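Local coordinates for DNA repair protein RecN (PDB 4ABY) that probably takes part in recombinational repair of damaged DNA, as an SMC-like protein whose head domain binds and hydrolyses ATP, at residues R148-W153 with G313-S318. Residues are numbered along the deposited sequence; the frame is centred on the assembly and turned at random.
Sequences RLTIHW and GADTPS
Backbone pairing at the start of two parallel strands links R148, just ahead of strand 149-152, and T150 to S318 at the edge of the mixed sheet of the RecN head domain, where outermost strand 149-152 runs beside strand 318-321. S318 N donates to R148 O at 3.3 Å, nearly in line with the carbonyl bond (170° at the oxygen). The return bond, T150 N to S318 O at 3.2 Å, is weak, bent to 126° at the hydrogen; T150 and H152 continue the pairing with V320. Beside these two backbone bonds the T150 and T316 hydroxyls meet, OG1 to OG1 at 2.8 Å, the two side chains crossing at a slant. With chi1 at 61°, T316 OG1 sits between its own backbone N and carbonyl carbon, from where it also donates to S318 O at 2.8 Å, approaching from above the carbonyl plane. P317 lays CG and CD against R148 O, and L149 CD2 packs on S318 CB at 3.9 Å. The serine hydroxyl itself turns to Q348, of neighbouring strand 348-352. S318 O thus accepts from both T150 N, weakly, and T316 OG1, a side-chain bond within 313-318 that adds to the sparse backbone pairing where the two buried threonines meet.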
loop_
_atom_site.group_PDB
_atom_site.type_symbol
_atom_site.label_atom_id
_atom_site.label_comp_id
_atom_site.label_asym_id
_atom_site.label_seq_id
_atom_site.Cartn_x
_atom_site.Cartn_y
_atom_site.Cartn_z
ATOM N N ARG A 148 -5.484 8.800 -3.061
ATOM C CA ARG A 148 -6.451 8.483 -2.017
ATOM C C ARG A 148 -6.240 7.082 -1.446
ATOM O O ARG A 148 -6.300 6.877 -0.234
ATOM C CB ARG A 148 -7.880 8.594 -2.561
ATOM C CG ARG A 148 -8.249 9.940 -3.173
ATOM C CD ARG A 148 -8.137 11.075 -2.171
ATOM N NE ARG A 148 -8.891 12.258 -2.583
ATOM C CZ ARG A 148 -8.484 13.130 -3.507
ATOM N NH1 ARG A 148 -7.328 12.950 -4.137
ATOM N NH2 ARG A 148 -9.239 14.180 -3.808
ATOM N N LEU A 149 -6.002 6.121 -2.336
ATOM C CA LEU A 149 -5.887 4.719 -1.958
ATOM C C LEU A 149 -4.490 4.158 -2.161
ATOM O O LEU A 149 -3.769 4.554 -3.072
ATOM C CB LEU A 149 -6.865 3.872 -2.768
ATOM C CG LEU A 149 -8.229 3.568 -2.157
ATOM C CD1 LEU A 149 -9.002 2.647 -3.081
ATOM C CD2 LEU A 149 -8.063 2.931 -0.789
ATOM N N THR A 150 -4.122 3.213 -1.307
ATOM C CA THR A 150 -2.913 2.426 -1.487
ATOM C C THR A 150 -3.239 0.991 -1.116
ATOM O O THR A 150 -3.529 0.707 0.040
ATOM C CB THR A 150 -1.788 2.902 -0.568
ATOM O OG1 THR A 150 -1.369 4.214 -0.956
ATOM C CG2 THR A 150 -0.614 1.960 -0.662
ATOM N N ILE A 151 -3.225 0.089 -2.087
ATOM C CA ILE A 151 -3.423 -1.320 -1.780
ATOM C C ILE A 151 -2.089 -2.044 -1.832
ATOM O O ILE A 151 -1.396 -1.991 -2.844
ATOM C CB ILE A 151 -4.390 -1.998 -2.754
ATOM C CG1 ILE A 151 -5.824 -1.546 -2.488
ATOM C CG2 ILE A 151 -4.294 -3.505 -2.623
ATOM C CD1 ILE A 151 -6.217 -0.309 -3.230
ATOM N N HIS A 152 -1.726 -2.723 -0.748
ATOM C CA HIS A 152 -0.405 -3.336 -0.683
ATOM C C HIS A 152 -0.350 -4.810 -1.031
ATOM O O HIS A 152 -1.288 -5.568 -0.787
ATOM C CB HIS A 152 0.292 -3.064 0.646
ATOM C CG HIS A 152 0.893 -1.698 0.733
ATOM N ND1 HIS A 152 1.757 -1.204 -0.218
ATOM C CD2 HIS A 152 0.751 -0.719 1.657
ATOM C CE1 HIS A 152 2.121 0.020 0.116
ATOM N NE2 HIS A 152 1.525 0.339 1.250
ATOM N N TRP A 153 0.809 -5.184 -1.569
ATOM C CA TRP A 153 1.012 -6.434 -2.276
ATOM C C TRP A 153 0.475 -6.196 -3.687
ATOM O O TRP A 153 1.258 -5.971 -4.603
ATOM C CB TRP A 153 0.398 -7.607 -1.493
ATOM C CG TRP A 153 0.053 -8.910 -2.198
ATOM C CD1 TRP A 153 -0.595 -9.970 -1.627
ATOM C CD2 TRP A 153 0.301 -9.287 -3.562
ATOM N NE1 TRP A 153 -0.768 -10.973 -2.539
ATOM C CE2 TRP A 153 -0.230 -10.583 -3.736
ATOM C CE3 TRP A 153 0.913 -8.666 -4.651
ATOM C CZ2 TRP A 153 -0.164 -11.261 -4.949
ATOM C CZ3 TRP A 153 0.971 -9.338 -5.853
ATOM C CH2 TRP A 153 0.438 -10.625 -5.992
ATOM N N GLY A 313 5.928 6.630 7.286
ATOM C CA GLY A 313 4.648 7.255 7.009
ATOM C C GLY A 313 4.005 6.815 5.704
ATOM O O GLY A 313 4.689 6.436 4.754
ATOM N N ALA A 314 2.677 6.862 5.666
ATOM C CA ALA A 314 1.926 6.572 4.451
ATOM C C ALA A 314 1.700 7.864 3.676
ATOM O O ALA A 314 1.711 8.950 4.255
ATOM C CB ALA A 314 0.597 5.918 4.791
ATOM N N ASP A 315 1.497 7.746 2.367
ATOM C CA ASP A 315 1.327 8.919 1.513
ATOM C C ASP A 315 -0.111 9.104 1.038
ATOM O O ASP A 315 -0.388 9.948 0.185
ATOM C CB ASP A 315 2.294 8.882 0.319
ATOM C CG ASP A 315 2.264 7.555 -0.430
ATOM O OD1 ASP A 315 2.073 6.498 0.212
ATOM O OD2 ASP A 315 2.448 7.566 -1.668
ATOM N N THR A 316 -1.021 8.321 1.605
ATOM C CA THR A 316 -2.434 8.402 1.265
ATOM C C THR A 316 -3.291 8.235 2.515
ATOM O O THR A 316 -2.892 7.553 3.456
ATOM C CB THR A 316 -2.827 7.323 0.245
ATOM O OG1 THR A 316 -2.587 6.024 0.804
ATOM C CG2 THR A 316 -2.023 7.478 -1.038
ATOM N N PRO A 317 -4.479 8.856 2.527
ATOM C CA PRO A 317 -5.387 8.805 3.678
ATOM C C PRO A 317 -5.827 7.387 4.018
ATOM O O PRO A 317 -6.103 7.100 5.182
ATOM C CB PRO A 317 -6.598 9.631 3.212
ATOM C CG PRO A 317 -6.476 9.718 1.730
ATOM C CD PRO A 317 -5.010 9.701 1.445
ATOM N N SER A 318 -5.900 6.522 3.008
ATOM C CA SER A 318 -6.349 5.143 3.196
ATOM C C SER A 318 -5.329 4.169 2.639
ATOM O O SER A 318 -4.761 4.400 1.574
ATOM C CB SER A 318 -7.692 4.917 2.506
ATOM O OG SER A 318 -8.675 5.810 3.000
#